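Long-range contact in MOBA relate protein (Mycobacterium sp., PDB 2WAW), which is of unknown function but, having a MobA-like NTP transferase domain of the GT-A clan, probably transfers a nucleotidyl group: residues Val114-Ala127 against Gly136-Asp148. Sequence-based numbering, arbitrary orientation.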
ATOM      1  N   VAL A 114      10.920  -3.187   1.368  1.00 14.69           N
ATOM      2  CA  VAL A 114      10.353  -3.331   0.014  1.00 13.45           C
ATOM      3  C   VAL A 114      11.398  -3.975  -0.929  1.00 13.05           C
ATOM      4  O   VAL A 114      11.066  -4.872  -1.715  1.00 15.19           O
ATOM      5  CB  VAL A 114       9.831  -1.967  -0.521  1.00 13.95           C
ATOM      6  CG1 VAL A 114       9.441  -2.059  -2.003  1.00 14.13           C
ATOM      7  CG2 VAL A 114       8.639  -1.472   0.339  1.00 15.32           C
ATOM      8  N   ALA A 115      12.649  -3.513  -0.859  1.00 15.28           N
ATOM      9  CA  ALA A 115      13.709  -4.088  -1.696  1.00 14.49           C
ATOM     10  C   ALA A 115      13.880  -5.596  -1.426  1.00 15.11           C
ATOM     11  O   ALA A 115      13.942  -6.402  -2.359  1.00 16.26           O
ATOM     12  CB  ALA A 115      15.031  -3.341  -1.511  1.00 17.47           C
ATOM     13  N   SER A 116      13.940  -5.987  -0.147  1.00 16.29           N
ATOM     14  CA  SER A 116      14.023  -7.398   0.211  1.00 13.53           C
ATOM     15  C   SER A 116      12.814  -8.210  -0.244  1.00 14.63           C
ATOM     16  O   SER A 116      12.958  -9.350  -0.691  1.00 15.06           O
ATOM     17  CB  SER A 116      14.251  -7.550   1.715  1.00 18.25           C
ATOM     18  OG  SER A 116      15.443  -6.878   2.054  1.00 20.00           O
ATOM     19  N   LEU A 117      11.630  -7.618  -0.118  1.00 15.11           N
ATOM     20  CA  LEU A 117      10.401  -8.246  -0.593  1.00 14.59           C
ATOM     21  C   LEU A 117      10.460  -8.536  -2.082  1.00 16.30           C
ATOM     22  O   LEU A 117      10.116  -9.639  -2.527  1.00 16.36           O
ATOM     23  CB  LEU A 117       9.185  -7.365  -0.257  1.00 14.09           C
ATOM     24  CG  LEU A 117       7.845  -7.820  -0.851  1.00 15.56           C
ATOM     25  CD1 LEU A 117       7.361  -9.122  -0.151  1.00 17.04           C
ATOM     26  CD2 LEU A 117       6.854  -6.686  -0.723  1.00 16.92           C
ATOM     27  N   ILE A 118      10.892  -7.540  -2.864  1.00 14.41           N
ATOM     28  CA  ILE A 118      10.960  -7.704  -4.319  1.00 14.87           C
ATOM     29  C   ILE A 118      11.948  -8.815  -4.673  1.00 15.33           C
ATOM     30  O   ILE A 118      11.677  -9.630  -5.552  1.00 17.25           O
ATOM     31  CB  ILE A 118      11.370  -6.386  -4.984  1.00 15.56           C
ATOM     32  CG1 ILE A 118      10.193  -5.396  -4.957  1.00 16.95           C
ATOM     33  CG2 ILE A 118      11.805  -6.611  -6.412  1.00 18.90           C
ATOM     34  CD1 ILE A 118      10.583  -3.933  -5.262  1.00 15.72           C
ATOM     35  N   ALA A 119      13.064  -8.857  -3.959  1.00 16.38           N
ATOM     36  CA  ALA A 119      14.109  -9.820  -4.280  1.00 15.55           C
ATOM     37  C   ALA A 119      13.573 -11.234  -4.040  1.00 16.63           C
ATOM     38  O   ALA A 119      13.771 -12.136  -4.876  1.00 17.30           O
ATOM     39  CB  ALA A 119      15.342  -9.555  -3.433  1.00 16.71           C
ATOM     40  N   GLY A 120      12.877 -11.417  -2.911  1.00 16.52           N
ATOM     41  CA  GLY A 120      12.245 -12.707  -2.591  1.00 17.73           C
ATOM     42  C   GLY A 120      11.084 -13.027  -3.520  1.00 17.44           C
ATOM     43  O   GLY A 120      10.776 -14.193  -3.776  1.00 19.51           O
ATOM     44  N   GLY A 121      10.446 -11.989  -4.041  1.00 18.32           N
ATOM     45  CA  GLY A 121       9.319 -12.168  -4.954  1.00 19.30           C
ATOM     46  C   GLY A 121       9.661 -12.566  -6.378  1.00 20.81           C
ATOM     47  O   GLY A 121       8.815 -13.099  -7.090  1.00 19.74           O
ATOM     48  N   ARG A 122      10.890 -12.310  -6.823  1.00 21.78           N
ATOM     49  CA  ARG A 122      11.322 -12.822  -8.129  1.00 21.99           C
ATOM     50  C   ARG A 122      11.110 -14.341  -8.105  1.00 24.24           C
ATOM     51  O   ARG A 122      11.671 -15.035  -7.274  1.00 25.83           O
ATOM     52  CB  ARG A 122      12.797 -12.506  -8.404  1.00 21.87           C
ATOM     53  CG  ARG A 122      13.246 -11.073  -8.135  1.00 20.32           C
ATOM     54  CD  ARG A 122      12.537 -10.034  -9.005  1.00 22.13           C
ATOM     55  NE  ARG A 122      13.131  -8.703  -8.876  1.00 27.82           N
ATOM     56  CZ  ARG A 122      12.785  -7.639  -9.618  1.00 19.72           C
ATOM     57  NH1 ARG A 122      11.835  -7.744 -10.549  1.00 24.48           N
ATOM     58  NH2 ARG A 122      13.403  -6.478  -9.437  1.00 20.23           N
ATOM     59  N   GLY A 123      10.288 -14.858  -9.005  1.00 26.71           N
ATOM     60  CA  GLY A 123      10.029 -16.302  -9.010  1.00 27.58           C
ATOM     61  C   GLY A 123       9.126 -16.881  -7.920  1.00 25.89           C
ATOM     62  O   GLY A 123       8.987 -18.106  -7.834  1.00 26.16           O
ATOM     63  N   ALA A 124       8.523 -16.022  -7.089  1.00 21.60           N
ATOM     64  CA  ALA A 124       7.403 -16.432  -6.220  1.00 20.06           C
ATOM     65  C   ALA A 124       6.106 -15.838  -6.771  1.00 18.55           C
ATOM     66  O   ALA A 124       6.102 -14.730  -7.320  1.00 18.89           O
ATOM     67  CB  ALA A 124       7.617 -15.994  -4.784  1.00 19.25           C
ATOM     68  N   THR A 125       5.010 -16.574  -6.633  1.00 17.57           N
ATOM     69  CA  THR A 125       3.707 -16.098  -7.097  1.00 17.78           C
ATOM     70  C   THR A 125       3.198 -14.936  -6.245  1.00 17.74           C
ATOM     71  O   THR A 125       2.773 -13.915  -6.781  1.00 16.76           O
ATOM     72  CB  THR A 125       2.666 -17.248  -7.160  1.00 18.76           C
ATOM     73  OG1 THR A 125       3.131 -18.257  -8.066  1.00 17.34           O
ATOM     74  CG2 THR A 125       1.322 -16.741  -7.639  1.00 19.98           C
ATOM     75  N   ILE A 126       3.255 -15.103  -4.922  1.00 15.58           N
ATOM     76  CA  ILE A 126       2.961 -14.045  -3.950  1.00 15.47           C
ATOM     77  C   ILE A 126       4.081 -14.036  -2.919  1.00 16.46           C
ATOM     78  O   ILE A 126       4.639 -15.083  -2.601  1.00 16.69           O
ATOM     79  CB  ILE A 126       1.617 -14.307  -3.219  1.00 16.21           C
ATOM     80  CG1 ILE A 126       0.450 -14.271  -4.217  1.00 17.19           C
ATOM     81  CG2 ILE A 126       1.408 -13.322  -2.069  1.00 15.65           C
ATOM     82  CD1 ILE A 126      -0.880 -14.776  -3.663  1.00 18.57           C
ATOM     83  N   ALA A 127       4.442 -12.859  -2.428  1.00 13.14           N
ATOM     84  CA  ALA A 127       5.315 -12.820  -1.241  1.00 13.40           C
ATOM     85  C   ALA A 127       4.787 -11.816  -0.241  1.00 14.86           C
ATOM     86  O   ALA A 127       4.089 -10.863  -0.611  1.00 14.31           O
ATOM     87  CB  ALA A 127       6.723 -12.494  -1.639  1.00 14.08           C
ATOM     88  N   GLY A 136       2.441  -8.959   7.285  1.00 16.67           N
ATOM     89  CA  GLY A 136       1.793  -7.708   6.916  1.00 15.61           C
ATOM     90  C   GLY A 136       2.355  -7.112   5.652  1.00 15.93           C
ATOM     91  O   GLY A 136       3.290  -7.650   5.042  1.00 16.37           O
ATOM     92  N   HIS A 137       1.754  -5.994   5.256  1.00 16.95           N
ATOM     93  CA  HIS A 137       2.239  -5.214   4.120  1.00 16.92           C
ATOM     94  C   HIS A 137       3.673  -4.770   4.338  1.00 16.55           C
ATOM     95  O   HIS A 137       4.121  -4.641   5.490  1.00 15.93           O
ATOM     96  CB  HIS A 137       1.360  -3.969   3.908  1.00 16.73           C
ATOM     97  CG  HIS A 137      -0.025  -4.270   3.423  1.00 16.40           C
ATOM     98  ND1 HIS A 137      -1.069  -4.549   4.284  1.00 23.84           N
ATOM     99  CD2 HIS A 137      -0.541  -4.331   2.171  1.00 18.16           C
ATOM    100  CE1 HIS A 137      -2.166  -4.772   3.580  1.00 23.35           C
ATOM    101  NE2 HIS A 137      -1.876  -4.641   2.298  1.00 21.32           N
ATOM    102  N   PRO A 138       4.431  -4.558   3.247  1.00 15.95           N
ATOM    103  CA  PRO A 138       4.042  -4.681   1.826  1.00 13.44           C
ATOM    104  C   PRO A 138       3.909  -6.124   1.323  1.00 13.57           C
ATOM    105  O   PRO A 138       4.559  -7.059   1.866  1.00 15.35           O
ATOM    106  CB  PRO A 138       5.161  -3.923   1.096  1.00 16.04           C
ATOM    107  CG  PRO A 138       6.389  -4.111   2.001  1.00 16.00           C
ATOM    108  CD  PRO A 138       5.826  -4.109   3.409  1.00 17.92           C
ATOM    109  N   PHE A 139       3.053  -6.293   0.301  1.00 14.06           N
ATOM    110  CA  PHE A 139       2.860  -7.592  -0.350  1.00 15.05           C
ATOM    111  C   PHE A 139       3.417  -7.526  -1.767  1.00 13.95           C
ATOM    112  O   PHE A 139       3.364  -6.475  -2.406  1.00 16.30           O
ATOM    113  CB  PHE A 139       1.379  -7.966  -0.461  1.00 15.28           C
ATOM    114  CG  PHE A 139       0.660  -8.147   0.856  1.00 13.87           C
ATOM    115  CD1 PHE A 139       1.329  -8.582   2.003  1.00 17.38           C
ATOM    116  CD2 PHE A 139      -0.707  -7.919   0.909  1.00 18.79           C
ATOM    117  CE1 PHE A 139       0.628  -8.777   3.208  1.00 21.37           C
ATOM    118  CE2 PHE A 139      -1.421  -8.113   2.097  1.00 20.40           C
ATOM    119  CZ  PHE A 139      -0.756  -8.527   3.241  1.00 17.87           C
ATOM    120  N   TRP A 140       3.954  -8.646  -2.250  1.00 11.85           N
ATOM    121  CA  TRP A 140       4.309  -8.788  -3.657  1.00 13.20           C
ATOM    122  C   TRP A 140       3.302  -9.681  -4.323  1.00 13.62           C
ATOM    123  O   TRP A 140       2.971 -10.730  -3.793  1.00 14.38           O
ATOM    124  CB  TRP A 140       5.714  -9.385  -3.777  1.00 14.96           C
ATOM    125  CG  TRP A 140       6.021 -10.072  -5.079  1.00 15.90           C
ATOM    126  CD1 TRP A 140       5.865 -11.397  -5.369  1.00 13.74           C
ATOM    127  CD2 TRP A 140       6.582  -9.466  -6.257  1.00 16.63           C
ATOM    128  NE1 TRP A 140       6.288 -11.655  -6.653  1.00 16.98           N
ATOM    129  CE2 TRP A 140       6.725 -10.485  -7.223  1.00 16.97           C
ATOM    130  CE3 TRP A 140       6.962  -8.155  -6.591  1.00 17.82           C
ATOM    131  CZ2 TRP A 140       7.244 -10.235  -8.509  1.00 21.07           C
ATOM    132  CZ3 TRP A 140       7.482  -7.907  -7.855  1.00 24.66           C
ATOM    133  CH2 TRP A 140       7.611  -8.942  -8.805  1.00 22.52           C
ATOM    134  N   VAL A 141       2.833  -9.274  -5.507  1.00 13.13           N
ATOM    135  CA  VAL A 141       1.949 -10.103  -6.329  1.00 15.51           C
ATOM    136  C   VAL A 141       2.480 -10.117  -7.755  1.00 16.07           C
ATOM    137  O   VAL A 141       2.607  -9.058  -8.394  1.00 15.87           O
ATOM    138  CB  VAL A 141       0.494  -9.607  -6.302  1.00 17.39           C
ATOM    139  CG1 VAL A 141      -0.422 -10.574  -7.093  1.00 17.96           C
ATOM    140  CG2 VAL A 141       0.004  -9.487  -4.862  1.00 17.63           C
ATOM    141  N   SER A 142       2.747 -11.327  -8.262  1.00 16.31           N
ATOM    142  CA  SER A 142       3.341 -11.537  -9.564  1.00 16.90           C
ATOM    143  C   SER A 142       2.271 -11.330 -10.629  1.00 16.14           C
ATOM    144  O   SER A 142       1.085 -11.504 -10.356  1.00 16.97           O
ATOM    145  CB  SER A 142       3.906 -12.966  -9.662  1.00 17.55           C
ATOM    146  OG  SER A 142       2.858 -13.917  -9.566  1.00 20.05           O
ATOM    147  N   ARG A 143       2.705 -10.940 -11.820  1.00 15.03           N
ATOM    148  CA  ARG A 143       1.807 -10.691 -12.945  1.00 16.94           C
ATOM    149  C   ARG A 143       0.874 -11.877 -13.217  1.00 19.29           C
ATOM    150  O   ARG A 143      -0.287 -11.680 -13.584  1.00 18.19           O
ATOM    151  CB  ARG A 143       2.626 -10.376 -14.197  1.00 16.65           C
ATOM    152  CG  ARG A 143       1.764 -10.257 -15.464  1.00 17.55           C
ATOM    153  CD  ARG A 143       2.550  -9.656 -16.624  1.00 23.94           C
ATOM    154  NE  ARG A 143       2.907  -8.267 -16.354  1.00 21.07           N
ATOM    155  CZ  ARG A 143       2.095  -7.226 -16.530  1.00 20.15           C
ATOM    156  NH1 ARG A 143       0.857  -7.390 -16.992  1.00 22.89           N
ATOM    157  NH2 ARG A 143       2.524  -6.006 -16.237  1.00 21.81           N
ATOM    158  N   GLY A 144       1.373 -13.093 -12.999  1.00 20.22           N
ATOM    159  CA  GLY A 144       0.595 -14.312 -13.261  1.00 20.76           C
ATOM    160  C   GLY A 144      -0.715 -14.423 -12.503  1.00 22.21           C
ATOM    161  O   GLY A 144      -1.635 -15.115 -12.947  1.00 27.12           O
ATOM    162  N   VAL A 145      -0.826 -13.738 -11.368  1.00 20.48           N
ATOM    163  CA  VAL A 145      -2.075 -13.772 -10.601  1.00 21.44           C
ATOM    164  C   VAL A 145      -2.820 -12.423 -10.544  1.00 19.02           C
ATOM    165  O   VAL A 145      -3.721 -12.216  -9.714  1.00 18.63           O
ATOM    166  CB  VAL A 145      -1.868 -14.395  -9.199  1.00 22.34           C
ATOM    167  CG1 VAL A 145      -1.515 -15.876  -9.346  1.00 25.31           C
ATOM    168  CG2 VAL A 145      -0.778 -13.676  -8.443  1.00 24.36           C
ATOM    169  N   PHE A 146      -2.439 -11.507 -11.432  1.00 19.53           N
ATOM    170  CA  PHE A 146      -3.181 -10.249 -11.596  1.00 19.15           C
ATOM    171  C   PHE A 146      -4.684 -10.506 -11.808  1.00 19.82           C
ATOM    172  O   PHE A 146      -5.511  -9.780 -11.273  1.00 20.67           O
ATOM    173  CB  PHE A 146      -2.630  -9.419 -12.768  1.00 18.90           C
ATOM    174  CG  PHE A 146      -1.361  -8.649 -12.461  1.00 18.03           C
ATOM    175  CD1 PHE A 146      -0.701  -8.762 -11.229  1.00 19.09           C
ATOM    176  CD2 PHE A 146      -0.817  -7.810 -13.442  1.00 18.36           C
ATOM    177  CE1 PHE A 146       0.478  -8.047 -10.984  1.00 16.99           C
ATOM    178  CE2 PHE A 146       0.354  -7.091 -13.219  1.00 16.57           C
ATOM    179  CZ  PHE A 146       1.018  -7.206 -11.971  1.00 16.79           C
ATOM    180  N   GLY A 147      -5.030 -11.539 -12.582  1.00 23.01           N
ATOM    181  CA  GLY A 147      -6.441 -11.902 -12.783  1.00 24.54           C
ATOM    182  C   GLY A 147      -7.190 -12.226 -11.495  1.00 26.09           C
ATOM    183  O   GLY A 147      -8.332 -11.791 -11.297  1.00 26.23           O
ATOM    184  N   ASP A 148      -6.539 -12.977 -10.604  1.00 25.76           N
ATOM    185  CA  ASP A 148      -7.128 -13.336  -9.312  1.00 26.63           C
ATOM    186  C   ASP A 148      -7.319 -12.131  -8.380  1.00 27.57           C
ATOM    187  O   ASP A 148      -8.336 -12.026  -7.680  1.00 27.16           O
ATOM    188  CB  ASP A 148      -6.283 -14.424  -8.632  1.00 27.41           C
ATOM    189  CG  ASP A 148      -6.074 -15.639  -9.527  1.00 29.46           C
ATOM    190  OD1 ASP A 148      -6.822 -16.623  -9.368  1.00 35.79           O
ATOM    191  OD2 ASP A 148      -5.192 -15.606 -10.417  1.00 34.42           O
TER
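Trp-140 reaches from its strand into the turn that follows helix 114-121, where the type II turn Gly-121 to Ala-124 receives its indole. One face of the ring lies against Gly-121, whose CA stands 3.6 Å from the centroid of the five-membered ring and 15° off its normal, a CH-pi contact over the face. Gly-121 has no side chain, and its CA lies directly against the indole. With CG anti to the backbone N (chi1 157°), the indole leaves the sheet toward the helix end, and its edge meets the turn: NE1 donates to Ala-124 O at 3.2 Å, with the acceptor in the ring plane but the donor well above the carbonyl plane. The backbone N of Ser-142 lies over the opposite face, toward the rim.

Thr-125 O takes two hydrogen bonds from Ser-142: N approaches nearly along the C=O axis, whereas OG, 2.8 Å from Thr-125 O, sits in the carbonyl plane on a lone pair. The OG torsion, between the backbone N and carbonyl carbon, lets both donors converge there. Thr-125 CG2 presses tightly on Val-145 CG1 (3.4 Å), the side chains crossing at about a right angle.

Ala-127 and Trp-140 form a hydrogen-bonded antiparallel pair, and their CB atoms lie 3.9 Å apart on the helix-facing side. There Leu-117 CD2 packs 3.7 Å from Pro-138 CB, the proline being preceded by a cis peptide.

Helix 114-121 and strand 138-142 run in nearly the same direction (28° between the two short segments), their axes 8.5 Å apart at closest approach, while 126-131 and 134-142 form a hairpin within the mixed sheet. Strand 98-103 flanks 134-142, and its Val-100 touches both Leu-117 and Pro-138; on the other face, helix 158-163 covers Ile-126 and Phe-139.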